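Local coordinates for malonyl CoA-ACP transacylase (Xanthomonas oryzae pv. oryzae, PDB 3K89), which probably transfers the malonyl group of malonyl-CoA to holo acyl carrier protein, as other enzymes of the FabD family do, at residues A303-A306 with G307-A311; W76-W79 with T80-G84; Q258-G261 with C262-L266; D45-A48 with L49-G53; P29-R32 with E33-E37. One frame throughout, in Å; residues are numbered along the deposited sequence.

Contact 1 (A303-A306 with G307-A311); sequences ADYA and GALDA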
loop_
_atom_site.group_PDB
_atom_site.type_symbol
_atom_site.label_atom_id
_atom_site.label_comp_id
_atom_site.label_asym_id
_atom_site.label_seq_id
_atom_site.Cartn_x
_atom_site.Cartn_y
_atom_site.Cartn_z
ATOM N N ALA A 303 4.557 -15.628 -15.545
ATOM C CA ALA A 303 5.318 -15.045 -16.646
ATOM C C ALA A 303 6.029 -13.748 -16.270
ATOM O O ALA A 303 7.147 -13.488 -16.734
ATOM C CB ALA A 303 4.416 -14.837 -17.876
ATOM N N ASP A 304 5.388 -12.917 -15.453
ATOM C CA ASP A 304 6.016 -11.658 -15.064
ATOM C C ASP A 304 7.155 -11.913 -14.084
ATOM O O ASP A 304 8.219 -11.305 -14.183
ATOM C CB ASP A 304 4.978 -10.718 -14.444
ATOM C CG ASP A 304 3.971 -10.216 -15.458
ATOM O OD1 ASP A 304 4.346 -9.951 -16.619
ATOM O OD2 ASP A 304 2.772 -10.075 -15.093
ATOM N N TYR A 305 6.921 -12.831 -13.151
ATOM C CA TYR A 305 7.957 -13.262 -12.216
ATOM C C TYR A 305 9.187 -13.806 -12.948
ATOM O O TYR A 305 10.314 -13.355 -12.705
ATOM C CB TYR A 305 7.394 -14.281 -11.215
ATOM C CG TYR A 305 8.430 -14.764 -10.254
ATOM C CD1 TYR A 305 8.700 -14.055 -9.081
ATOM C CD2 TYR A 305 9.181 -15.894 -10.530
ATOM C CE1 TYR A 305 9.689 -14.482 -8.208
ATOM C CE2 TYR A 305 10.164 -16.329 -9.661
ATOM C CZ TYR A 305 10.414 -15.618 -8.503
ATOM O OH TYR A 305 11.401 -16.041 -7.640
ATOM N N ALA A 306 8.972 -14.737 -13.883
ATOM C CA ALA A 306 10.082 -15.338 -14.631
ATOM C C ALA A 306 10.809 -14.311 -15.473
ATOM O O ALA A 306 12.038 -14.351 -15.586
ATOM C CB ALA A 306 9.591 -16.485 -15.519
ATOM N N GLY A 307 10.049 -13.380 -16.049
ATOM C CA GLY A 307 10.610 -12.318 -16.883
ATOM C C GLY A 307 11.552 -11.404 -16.119
ATOM O O GLY A 307 12.616 -11.040 -16.615
ATOM N N ALA A 308 11.143 -11.018 -14.908
ATOM C CA ALA A 308 11.949 -10.170 -14.040
ATOM C C ALA A 308 13.161 -10.949 -13.547
ATOM O O ALA A 308 14.273 -10.436 -13.567
ATOM C CB ALA A 308 11.118 -9.698 -12.851
ATOM N N LEU A 309 12.934 -12.177 -13.093
ATOM C CA LEU A 309 14.015 -13.022 -12.579
ATOM C C LEU A 309 15.105 -13.198 -13.629
ATOM O O LEU A 309 16.287 -13.245 -13.287
ATOM C CB LEU A 309 13.487 -14.385 -12.095
ATOM C CG LEU A 309 14.394 -15.213 -11.178
ATOM C CD1 LEU A 309 14.677 -14.468 -9.870
ATOM C CD2 LEU A 309 13.790 -16.592 -10.901
ATOM N N ASP A 310 14.706 -13.264 -14.900
ATOM C CA ASP A 310 15.652 -13.427 -16.008
ATOM C C ASP A 310 16.360 -12.131 -16.385
ATOM O O ASP A 310 17.584 -12.120 -16.533
ATOM C CB ASP A 310 14.971 -14.011 -17.242
ATOM C CG ASP A 310 15.959 -14.364 -18.334
ATOM O OD1 ASP A 310 16.108 -13.557 -19.278
ATOM O OD2 ASP A 310 16.598 -15.435 -18.240
ATOM N N ALA A 311 15.594 -11.049 -16.533
ATOM C CA ALA A 311 16.135 -9.751 -16.961
ATOM C C ALA A 311 17.105 -9.129 -15.952
ATOM O O ALA A 311 17.971 -8.328 -16.331
ATOM C CB ALA A 311 15.004 -8.777 -17.290
#

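Contact 2 (W76-W79 with T80-G84); sequences WRLW and TAQRG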
loop_
_atom_site.group_PDB
_atom_site.type_symbol
_atom_site.label_atom_id
_atom_site.label_comp_id
_atom_site.label_asym_id
_atom_site.label_seq_id
_atom_site.Cartn_x
_atom_site.Cartn_y
_atom_site.Cartn_z
ATOM N N TRP A 76 7.967 -12.050 -1.887
ATOM C CA TRP A 76 9.281 -11.672 -1.363
ATOM C C TRP A 76 10.109 -12.917 -1.043
ATOM O O TRP A 76 11.276 -13.020 -1.433
ATOM C CB TRP A 76 9.110 -10.829 -0.087
ATOM C CG TRP A 76 10.410 -10.577 0.652
ATOM C CD1 TRP A 76 10.814 -11.142 1.843
ATOM C CD2 TRP A 76 11.459 -9.705 0.240
ATOM N NE1 TRP A 76 12.051 -10.644 2.197
ATOM C CE2 TRP A 76 12.472 -9.769 1.232
ATOM C CE3 TRP A 76 11.640 -8.857 -0.859
ATOM C CZ2 TRP A 76 13.646 -9.029 1.149
ATOM C CZ3 TRP A 76 12.816 -8.120 -0.944
ATOM C CH2 TRP A 76 13.805 -8.212 0.059
ATOM N N ARG A 77 9.499 -13.862 -0.338
ATOM C CA ARG A 77 10.207 -15.080 0.086
ATOM C C ARG A 77 10.586 -15.940 -1.113
ATOM O O ARG A 77 11.669 -16.542 -1.134
ATOM C CB ARG A 77 9.388 -15.858 1.110
ATOM C CG ARG A 77 9.347 -15.144 2.461
ATOM C CD ARG A 77 8.469 -15.886 3.442
ATOM N NE ARG A 77 8.549 -15.317 4.795
ATOM C CZ ARG A 77 7.924 -15.841 5.851
ATOM N NH1 ARG A 77 7.154 -16.924 5.709
ATOM N NH2 ARG A 77 8.030 -15.274 7.048
ATOM N N LEU A 78 9.721 -15.942 -2.123
ATOM C CA LEU A 78 9.996 -16.669 -3.364
ATOM C C LEU A 78 11.210 -16.094 -4.075
ATOM O O LEU A 78 12.154 -16.834 -4.392
ATOM C CB LEU A 78 8.760 -16.654 -4.275
ATOM C CG LEU A 78 8.868 -17.306 -5.659
ATOM C CD1 LEU A 78 9.277 -18.774 -5.562
ATOM C CD2 LEU A 78 7.535 -17.161 -6.403
ATOM N N TRP A 79 11.185 -14.784 -4.327
ATOM C CA TRP A 79 12.285 -14.086 -4.987
ATOM C C TRP A 79 13.589 -14.321 -4.243
ATOM O O TRP A 79 14.603 -14.684 -4.851
ATOM C CB TRP A 79 11.995 -12.585 -5.021
ATOM C CG TRP A 79 13.031 -11.792 -5.741
ATOM C CD1 TRP A 79 14.130 -11.191 -5.200
ATOM C CD2 TRP A 79 13.063 -11.500 -7.142
ATOM N NE1 TRP A 79 14.835 -10.535 -6.177
ATOM C CE2 TRP A 79 14.203 -10.716 -7.379
ATOM C CE3 TRP A 79 12.230 -11.829 -8.222
ATOM C CZ2 TRP A 79 14.546 -10.250 -8.656
ATOM C CZ3 TRP A 79 12.563 -11.356 -9.491
ATOM C CH2 TRP A 79 13.716 -10.581 -9.696
ATOM N N THR A 80 13.555 -14.124 -2.927
ATOM C CA THR A 80 14.768 -14.211 -2.126
ATOM C C THR A 80 15.313 -15.651 -2.079
ATOM O O THR A 80 16.536 -15.840 -2.092
ATOM C CB THR A 80 14.617 -13.539 -0.725
ATOM O OG1 THR A 80 13.504 -14.093 -0.021
ATOM C CG2 THR A 80 14.391 -12.048 -0.876
ATOM N N ALA A 81 14.425 -16.651 -2.079
ATOM C CA ALA A 81 14.851 -18.062 -2.146
ATOM C C ALA A 81 15.423 -18.432 -3.514
ATOM O O ALA A 81 16.392 -19.209 -3.598
ATOM C CB ALA A 81 13.715 -18.999 -1.801
ATOM N N GLN A 82 14.831 -17.884 -4.580
ATOM C CA GLN A 82 15.245 -18.211 -5.953
ATOM C C GLN A 82 16.451 -17.416 -6.453
ATOM O O GLN A 82 16.738 -17.399 -7.662
ATOM C CB GLN A 82 14.064 -18.117 -6.929
ATOM C CG GLN A 82 13.020 -19.195 -6.707
ATOM C CD GLN A 82 12.310 -19.615 -7.984
ATOM O OE1 GLN A 82 11.872 -18.779 -8.769
ATOM N NE2 GLN A 82 12.183 -20.919 -8.186
ATOM N N ARG A 83 17.156 -16.773 -5.521
ATOM C CA ARG A 83 18.399 -16.049 -5.810
ATOM C C ARG A 83 18.191 -14.815 -6.669
ATOM O O ARG A 83 19.057 -14.453 -7.462
ATOM C CB ARG A 83 19.461 -16.971 -6.456
ATOM C CG ARG A 83 19.814 -18.233 -5.661
ATOM C CD ARG A 83 20.869 -17.979 -4.581
ATOM N NE ARG A 83 20.518 -16.865 -3.698
ATOM C CZ ARG A 83 19.539 -16.889 -2.796
ATOM N NH1 ARG A 83 18.780 -17.973 -2.647
ATOM N NH2 ARG A 83 19.308 -15.816 -2.049
ATOM N N GLY A 84 17.046 -14.162 -6.514
ATOM C CA GLY A 84 16.853 -12.874 -7.153
ATOM C C GLY A 84 17.770 -11.859 -6.491
ATOM O O GLY A 84 18.137 -12.020 -5.322
#

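Contact 3 (Q258-G261 with C262-L266); sequences QWTG and CVQAL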
loop_
_atom_site.group_PDB
_atom_site.type_symbol
_atom_site.label_atom_id
_atom_site.label_comp_id
_atom_site.label_asym_id
_atom_site.label_seq_id
_atom_site.Cartn_x
_atom_site.Cartn_y
_atom_site.Cartn_z
ATOM N N GLN A 258 2.476 9.928 0.138
ATOM C CA GLN A 258 3.301 10.654 -0.839
ATOM C C GLN A 258 3.931 9.636 -1.792
ATOM O O GLN A 258 5.145 9.375 -1.738
ATOM C CB GLN A 258 4.399 11.466 -0.117
ATOM C CG GLN A 258 3.883 12.471 0.950
ATOM C CD GLN A 258 3.111 13.651 0.389
ATOM O OE1 GLN A 258 2.380 14.325 1.132
ATOM N NE2 GLN A 258 3.278 13.936 -0.901
ATOM N N TRP A 259 3.101 8.989 -2.616
ATOM C CA TRP A 259 3.624 7.898 -3.440
ATOM C C TRP A 259 4.574 8.442 -4.509
ATOM O O TRP A 259 5.676 7.908 -4.692
ATOM C CB TRP A 259 2.513 7.005 -4.045
ATOM C CG TRP A 259 3.141 5.817 -4.750
ATOM C CD1 TRP A 259 3.160 5.547 -6.113
ATOM C CD2 TRP A 259 3.931 4.796 -4.130
ATOM N NE1 TRP A 259 3.892 4.405 -6.347
ATOM C CE2 TRP A 259 4.364 3.918 -5.153
ATOM C CE3 TRP A 259 4.288 4.521 -2.795
ATOM C CZ2 TRP A 259 5.161 2.790 -4.891
ATOM C CZ3 TRP A 259 5.057 3.390 -2.529
ATOM C CH2 TRP A 259 5.497 2.543 -3.580
ATOM N N THR A 260 4.174 9.527 -5.166
ATOM C CA THR A 260 5.071 10.190 -6.132
ATOM C C THR A 260 6.408 10.511 -5.480
ATOM O O THR A 260 7.452 10.185 -6.041
ATOM C CB THR A 260 4.409 11.433 -6.718
ATOM O OG1 THR A 260 3.255 11.013 -7.442
ATOM C CG2 THR A 260 5.347 12.174 -7.690
ATOM N N GLY A 261 6.357 11.091 -4.282
ATOM C CA GLY A 261 7.553 11.444 -3.522
ATOM C C GLY A 261 8.424 10.244 -3.212
ATOM O O GLY A 261 9.650 10.318 -3.327
ATOM N N CYS A 262 7.808 9.130 -2.808
ATOM C CA CYS A 262 8.578 7.919 -2.497
ATOM C C CYS A 262 9.316 7.389 -3.724
ATOM O O CYS A 262 10.481 7.024 -3.643
ATOM C CB CYS A 262 7.656 6.816 -1.935
ATOM S SG CYS A 262 7.113 7.132 -0.231
ATOM N N VAL A 263 8.639 7.363 -4.867
ATOM C CA VAL A 263 9.243 6.864 -6.107
ATOM C C VAL A 263 10.366 7.809 -6.555
ATOM O O VAL A 263 11.443 7.350 -6.920
ATOM C CB VAL A 263 8.188 6.659 -7.210
ATOM C CG1 VAL A 263 8.834 6.279 -8.550
ATOM C CG2 VAL A 263 7.191 5.544 -6.796
ATOM N N GLN A 264 10.117 9.109 -6.487
ATOM C CA GLN A 264 11.168 10.102 -6.789
ATOM C C GLN A 264 12.361 9.962 -5.841
ATOM O O GLN A 264 13.519 10.123 -6.261
ATOM C CB GLN A 264 10.597 11.530 -6.748
ATOM C CG GLN A 264 9.664 11.819 -7.926
ATOM C CD GLN A 264 8.882 13.129 -7.781
ATOM O OE1 GLN A 264 8.745 13.680 -6.689
ATOM N NE2 GLN A 264 8.362 13.624 -8.898
ATOM N N ALA A 265 12.092 9.635 -4.577
ATOM C CA ALA A 265 13.167 9.443 -3.590
ATOM C C ALA A 265 14.017 8.233 -3.946
ATOM O O ALA A 265 15.252 8.283 -3.838
ATOM C CB ALA A 265 12.612 9.328 -2.162
ATOM N N LEU A 266 13.356 7.141 -4.352
ATOM C CA LEU A 266 14.062 5.945 -4.838
ATOM C C LEU A 266 14.979 6.290 -6.012
ATOM O O LEU A 266 16.169 5.968 -5.968
ATOM C CB LEU A 266 13.081 4.840 -5.243
ATOM C CG LEU A 266 12.236 4.221 -4.116
ATOM C CD1 LEU A 266 11.205 3.253 -4.728
ATOM C CD2 LEU A 266 13.107 3.526 -3.058
#

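Contact 4 (D45-A48 with L49-G53); sequences DLWA and LSQGG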
loop_
_atom_site.group_PDB
_atom_site.type_symbol
_atom_site.label_atom_id
_atom_site.label_comp_id
_atom_site.label_asym_id
_atom_site.label_seq_id
_atom_site.Cartn_x
_atom_site.Cartn_y
_atom_site.Cartn_z
ATOM N N ASP A 45 -8.159 -17.554 7.916
ATOM C CA ASP A 45 -7.480 -18.297 6.835
ATOM C C ASP A 45 -7.420 -17.408 5.592
ATOM O O ASP A 45 -8.375 -17.325 4.807
ATOM C CB ASP A 45 -8.191 -19.630 6.519
ATOM C CG ASP A 45 -7.407 -20.521 5.542
ATOM O OD1 ASP A 45 -6.578 -20.024 4.739
ATOM O OD2 ASP A 45 -7.639 -21.755 5.564
ATOM N N LEU A 46 -6.286 -16.729 5.431
ATOM C CA LEU A 46 -6.134 -15.755 4.347
ATOM C C LEU A 46 -6.050 -16.385 2.955
ATOM O O LEU A 46 -6.475 -15.774 1.970
ATOM C CB LEU A 46 -4.895 -14.881 4.589
ATOM C CG LEU A 46 -4.936 -14.102 5.894
ATOM C CD1 LEU A 46 -3.526 -13.635 6.317
ATOM C CD2 LEU A 46 -5.904 -12.938 5.792
ATOM N N TRP A 47 -5.503 -17.598 2.852
ATOM C CA TRP A 47 -5.456 -18.257 1.554
ATOM C C TRP A 47 -6.860 -18.673 1.109
ATOM O O TRP A 47 -7.260 -18.387 -0.013
ATOM C CB TRP A 47 -4.488 -19.456 1.553
ATOM C CG TRP A 47 -4.303 -20.034 0.180
ATOM C CD1 TRP A 47 -4.783 -21.242 -0.272
ATOM C CD2 TRP A 47 -3.650 -19.421 -0.939
ATOM N NE1 TRP A 47 -4.431 -21.426 -1.585
ATOM C CE2 TRP A 47 -3.742 -20.329 -2.026
ATOM C CE3 TRP A 47 -2.963 -18.211 -1.124
ATOM C CZ2 TRP A 47 -3.183 -20.065 -3.286
ATOM C CZ3 TRP A 47 -2.417 -17.936 -2.390
ATOM C CH2 TRP A 47 -2.544 -18.861 -3.456
ATOM N N ALA A 48 -7.629 -19.263 2.023
ATOM C CA ALA A 48 -9.002 -19.676 1.691
ATOM C C ALA A 48 -9.852 -18.481 1.262
ATOM O O ALA A 48 -10.576 -18.547 0.271
ATOM C CB ALA A 48 -9.650 -20.377 2.865
ATOM N N LEU A 49 -9.729 -17.387 2.009
ATOM C CA LEU A 49 -10.445 -16.149 1.709
ATOM C C LEU A 49 -10.055 -15.558 0.350
ATOM O O LEU A 49 -10.910 -15.159 -0.447
ATOM C CB LEU A 49 -10.216 -15.119 2.819
ATOM C CG LEU A 49 -10.902 -13.762 2.618
ATOM C CD1 LEU A 49 -12.420 -13.937 2.472
ATOM C CD2 LEU A 49 -10.591 -12.834 3.760
ATOM N N SER A 50 -8.750 -15.491 0.098
ATOM C CA SER A 50 -8.231 -14.881 -1.116
ATOM C C SER A 50 -8.514 -15.717 -2.389
ATOM O O SER A 50 -8.658 -15.160 -3.468
ATOM C CB SER A 50 -6.738 -14.580 -0.933
ATOM O OG SER A 50 -6.010 -15.778 -1.016
ATOM N N GLN A 51 -8.645 -17.041 -2.246
ATOM C CA GLN A 51 -8.896 -17.921 -3.400
ATOM C C GLN A 51 -10.375 -18.165 -3.676
ATOM O O GLN A 51 -10.805 -18.203 -4.837
ATOM C CB GLN A 51 -8.177 -19.271 -3.248
ATOM C CG GLN A 51 -6.668 -19.146 -3.080
ATOM C CD GLN A 51 -6.035 -18.286 -4.149
ATOM O OE1 GLN A 51 -6.070 -18.631 -5.330
ATOM N NE2 GLN A 51 -5.460 -17.158 -3.741
ATOM N N GLY A 52 -11.138 -18.334 -2.606
ATOM C CA GLY A 52 -12.532 -18.776 -2.723
ATOM C C GLY A 52 -13.541 -17.720 -2.332
ATOM O O GLY A 52 -14.747 -17.855 -2.609
ATOM N N GLY A 53 -13.071 -16.660 -1.678
ATOM C CA GLY A 53 -13.970 -15.651 -1.159
ATOM C C GLY A 53 -14.504 -15.997 0.220
ATOM O O GLY A 53 -13.939 -16.853 0.906
#

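Contact 5 (P29-R32 with E33-E37); sequences PQIR and ETFAE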
loop_
_atom_site.group_PDB
_atom_site.type_symbol
_atom_site.label_atom_id
_atom_site.label_comp_id
_atom_site.label_asym_id
_atom_site.label_seq_id
_atom_site.Cartn_x
_atom_site.Cartn_y
_atom_site.Cartn_z
ATOM N N PRO A 29 5.326 -24.340 -3.331
ATOM C CA PRO A 29 4.668 -24.659 -2.060
ATOM C C PRO A 29 4.894 -23.601 -0.978
ATOM O O PRO A 29 4.049 -23.451 -0.096
ATOM C CB PRO A 29 5.302 -26.009 -1.667
ATOM C CG PRO A 29 5.780 -26.598 -2.972
ATOM C CD PRO A 29 6.233 -25.417 -3.787
ATOM N N GLN A 30 6.015 -22.874 -1.039
ATOM C CA GLN A 30 6.284 -21.817 -0.047
ATOM C C GLN A 30 5.117 -20.812 0.044
ATOM O O GLN A 30 4.840 -20.304 1.115
ATOM C CB GLN A 30 7.642 -21.112 -0.305
ATOM C CG GLN A 30 7.887 -19.801 0.516
ATOM C CD GLN A 30 7.393 -18.535 -0.219
ATOM O OE1 GLN A 30 7.850 -18.223 -1.316
ATOM N NE2 GLN A 30 6.470 -17.820 0.387
ATOM N N ILE A 31 4.419 -20.541 -1.058
ATOM C CA ILE A 31 3.373 -19.513 -1.041
ATOM C C ILE A 31 2.253 -19.786 -0.023
ATOM O O ILE A 31 1.980 -18.963 0.849
ATOM C CB ILE A 31 2.821 -19.203 -2.451
ATOM C CG1 ILE A 31 3.969 -18.634 -3.303
ATOM C CG2 ILE A 31 1.651 -18.200 -2.348
ATOM C CD1 ILE A 31 3.590 -18.278 -4.686
ATOM N N ARG A 32 1.627 -20.948 -0.105
ATOM C CA ARG A 32 0.572 -21.276 0.856
ATOM C C ARG A 32 1.105 -21.429 2.288
ATOM O O ARG A 32 0.378 -21.183 3.258
ATOM C CB ARG A 32 -0.174 -22.535 0.421
ATOM C CG ARG A 32 -1.164 -22.254 -0.696
ATOM C CD ARG A 32 -1.726 -23.518 -1.284
ATOM N NE ARG A 32 -2.736 -24.104 -0.410
ATOM C CZ ARG A 32 -3.492 -25.146 -0.744
ATOM N NH1 ARG A 32 -3.348 -25.720 -1.928
ATOM N NH2 ARG A 32 -4.393 -25.609 0.109
ATOM N N GLU A 33 2.371 -21.823 2.422
ATOM C CA GLU A 33 2.999 -21.907 3.739
ATOM C C GLU A 33 3.097 -20.508 4.374
ATOM O O GLU A 33 2.826 -20.341 5.569
ATOM C CB GLU A 33 4.374 -22.568 3.651
ATOM C CG GLU A 33 4.295 -24.040 3.315
ATOM C CD GLU A 33 5.654 -24.641 2.976
ATOM O OE1 GLU A 33 6.673 -23.909 2.974
ATOM O OE2 GLU A 33 5.690 -25.861 2.691
ATOM N N THR A 34 3.478 -19.520 3.559
ATOM C CA THR A 34 3.549 -18.130 4.012
ATOM C C THR A 34 2.171 -17.607 4.408
ATOM O O THR A 34 2.039 -16.940 5.440
ATOM C CB THR A 34 4.200 -17.261 2.923
ATOM O OG1 THR A 34 5.541 -17.730 2.778
ATOM C CG2 THR A 34 4.237 -15.795 3.322
ATOM N N PHE A 35 1.154 -17.910 3.605
ATOM C CA PHE A 35 -0.214 -17.507 3.964
ATOM C C PHE A 35 -0.658 -18.147 5.276
ATOM O O PHE A 35 -1.289 -17.485 6.084
ATOM C CB PHE A 35 -1.219 -17.833 2.859
ATOM C CG PHE A 35 -1.358 -16.750 1.823
ATOM C CD1 PHE A 35 -0.416 -16.615 0.815
ATOM C CD2 PHE A 35 -2.450 -15.892 1.843
ATOM C CE1 PHE A 35 -0.543 -15.610 -0.164
ATOM C CE2 PHE A 35 -2.600 -14.877 0.881
ATOM C CZ PHE A 35 -1.642 -14.742 -0.138
ATOM N N ALA A 36 -0.282 -19.404 5.490
ATOM C CA ALA A 36 -0.659 -20.099 6.718
ATOM C C ALA A 36 -0.038 -19.416 7.933
ATOM O O ALA A 36 -0.700 -19.226 8.946
ATOM C CB ALA A 36 -0.264 -21.566 6.640
ATOM N N GLU A 37 1.221 -19.005 7.800
ATOM C CA GLU A 37 1.940 -18.302 8.865
ATOM C C GLU A 37 1.281 -16.950 9.167
ATOM O O GLU A 37 1.032 -16.608 10.319
ATOM C CB GLU A 37 3.395 -18.126 8.432
ATOM C CG GLU A 37 4.319 -17.441 9.438
ATOM C CD GLU A 37 5.752 -17.353 8.958
ATOM O OE1 GLU A 37 6.152 -18.195 8.114
ATOM O OE2 GLU A 37 6.486 -16.452 9.453
#

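Contact 1 (A303-A306 with G307-A311)
Tyr305 and Leu309 meet one helical turn apart, their side chains running side by side in the same direction. Methyl CD2 of Leu309 rests 3.8 Å from CE2 of Tyr305 and comes at the aromatic ring obliquely. The same methyl also lies 4.1 Å from the phenol oxygen OH of Tyr305, which makes it the point where leucine and ring come together. Both residues carry CG anti to the backbone N (chi1 179° for Tyr305, -163° for Leu309), and this shared rotamer sends ring and isobutyl group off the helix along matching paths. Beneath them, Leu309 N donates to Tyr305 O at 2.9 Å, a nearly straight bond (N-H...O 166°) that fixes the spacing of the pair. The neighbouring bonds of the helix follow the same i to i+4 pattern: Gly307 N binds Ala303 O, Ala308 N binds Asp304 O at 3.0 Å, and Asp310 N binds Ala306 O. CB of Leu309 also comes close to the tyrosine carbonyl, 3.4 Å from Tyr305 O. At the far end of the ring, the phenol OH is held by a hydrogen bond to Gln82 OE1, while Asp304 OD2 bonds back to Thr301 OG1. The buried side of helix 302-311 thus lies on helix 61-81, where Tyr305 touches Leu78 and both Ala308 and Leu309 touch Trp79, and Asp304, Ala308 and Ala311 reach strand 295-298, an outermost strand of the parallel sheet.

Contact 2 (W76-W79 with T80-G84)
Thr80 lies over the indole of Trp76, one turn back along the helix, and its methyl does the touching. CG2 stands 3.7 Å from the centroid of the Trp76 six-membered ring and 14° off the ring normal, a CH-pi contact over the face. With chi1 at 55°, OG1 of Thr80 falls between its own backbone N and carbonyl carbon, which turns the hydroxyl back to Trp76 O at 2.8 Å and places CG2, anti to the carbonyl carbon, over the six-membered ring. That carbonyl oxygen also accepts from Thr80 N at 2.9 Å, and the two donors arrive from opposite faces of its plane.

Trp79 faces the point where the chain leaves the helix. Gln82 is the first residue to drop helical backbone angles, Arg83 takes a positive phi of 68°, and Gly84 N then returns to Trp79 O at 3.0 Å. The turn brings Gly84 CA over one face of the Trp79 indole, 3.6 Å from the centroid of its five-membered ring. The approach is possible because Gly84 has no CB, which would collide with the ring at CE2. Phe8 meets Trp79 edge-to-face, and Trp79 NE1 is bonded to Gln85 O.

Chemically, the contact pairs aliphatic carbon with aromatic faces, while the carbonyls of Trp76 and Trp79 are met by the Thr80 amide and hydroxyl and by the Gly84 amide, so the chain leaves the helix with these oxygens bonded.

Contact 3 (Q258-G261 with C262-L266)
The indole of Trp259 carries Val263 on one face. Methyl CG2 of the valine lies 3.4 Å above the ring plane and is displaced toward the rim, 3.9 Å from the centroid of the five-membered ring, in a CH-pi contact. Its nearest ring atom is NE1, 3.5 Å from CG2. Cys262 approaches the benzo side obliquely, with CB 4.2 Å from CE3. Trp259 has CG anti to its own N (chi1 -174°), and Val263 places CG2 beside its backbone N, so that the methyl meets the ring as the two side chains pass at a slant. A second pair lies side by side toward solvent: Thr260 CG2 runs along the extended Gln264, 3.6 Å from NE2.

Gln258 is the N-cap of helix 259-268; Cys262 N bonds to its carbonyl O, and Val263 N to Trp259 O at 3.0 Å. Beyond the segments, Trp259 meets the ring of His93 and touches Leu283 and Leu286 of helix 282-290. Its side chain lies about 8 Å from that of Ser94, a predicted active-site residue. The chemistry is chiefly apolar, aliphatic carbon of Val263 and Cys262 against the indole, consistent with Trp259 packing, through His93, against the turn that carries Ser94.

Contact 4 (D45-A48 with L49-G53)
Trp47 and Gln51 stack across one turn of the short helix 46-52, whose start is capped by Asp45 at the N-cap position. The cap is direct: OD1 of Asp45 accepts from Ala48 N at 3.0 Å, the N-H pointing almost straight at it (172°), though it meets the carboxylate from above its plane. The carbonyl of the same residue receives Leu49 N, so Asp45 serves two amides of the first turn. Along the helix, Ser50 N bonds to Leu46 O, Gln51 N to Trp47 O and Gly52 N to Ala48 O, and Gly53 N reaches Leu49 O at the end, where a positive phi takes the chain out of the helix.

The Ser50 hydroxyl lies close to two carbonyls, 3.0 Å from Leu46 O and 3.1 Å from Trp47 O, and its single proton could serve either. It is placed there by chi1 of 75°, which tucks OG in toward the preceding turn. OG is in its turn an acceptor, taking Gln51 NE2 at 3.1 Å. The amide nitrogen has a further partner, Met20 O, so NE2 has two hydrogen-bond acceptors, one from the serine and one from the backbone.

Holding NE2 in this way keeps the amide flat over the indole, the two planes being 10° apart. A bend at chi2 folds the glutamine chain back over the ring, and Phe35 meets the same indole edge-to-face. Gln51 CG lies over the five-membered ring of Trp47, 3.5 Å from its centroid.

Contact 5 (P29-R32 with E33-E37)
Across Pro29 to Glu37 the backbone carries i to i+4 bonds of helix 30-42, with Thr34 N donating to Gln30 O at 2.9 Å, Phe35 N to Ile31 O and Ala36 N to Arg32 O, while the bond from Glu33 N to Pro29 O is long and weak. Among the side chains, Ile31 and Phe35 run alongside each other in the same direction, one turn apart. Methyl CG2 of Ile31 touches CE1 of the phenyl ring at 4.0 Å. The ring of Phe35 also turns its edge to the preceding turn, with Ile31 O near the ring plane and 3.4 Å from CD1, so the carbonyl oxygen lies beside the C-H edge at CD1. Ile31 carries CG2 anti to its backbone N (the branch CG1 has chi1 -63°), which brings this methyl, and not CG1, to the ring.

Thr34 OG1 lies 3.1 Å from Gln30 O, and its proton may go there or to another acceptor within reach. Glu33 extends back along the first turn, its CG 3.5 Å from Pro29 O and OE1 3.7 Å from Gln30 CA.

The buried side of the helix packs among others, while Glu33 and Ala36 stay exposed. Phe35 packs on Ala70 and Ala71 of helix 61-81 and touches Leu46 and Ser50 of helix 46-52, while Ile31 touches Leu24 and Ser25 of helix 22-27. Glu37 forms a salt bridge to Arg77 of helix 61-81, and Thr34 and Glu37 both reach Leu109 on helix 109-126.

Along the chain the order is contact 5, contact 4, contact 2, contact 3 and contact 1. Contacts 5, 4, 2 and 1 form a connected series. Contact 4 touches contact 5, their centres 12 Å apart on the consecutive helices 30-42 and 46-52; contact 5 touches contact 2 on helix 61-81, about 14 Å away; and contact 2 touches contact 1 on helix 302-311, about 12 Å away. Early helices are thereby joined to the last one. Contact 3, on helix 259-268, stands apart, about 24 to 32 Å from the others between centres, and is the one near the predicted active-site residues.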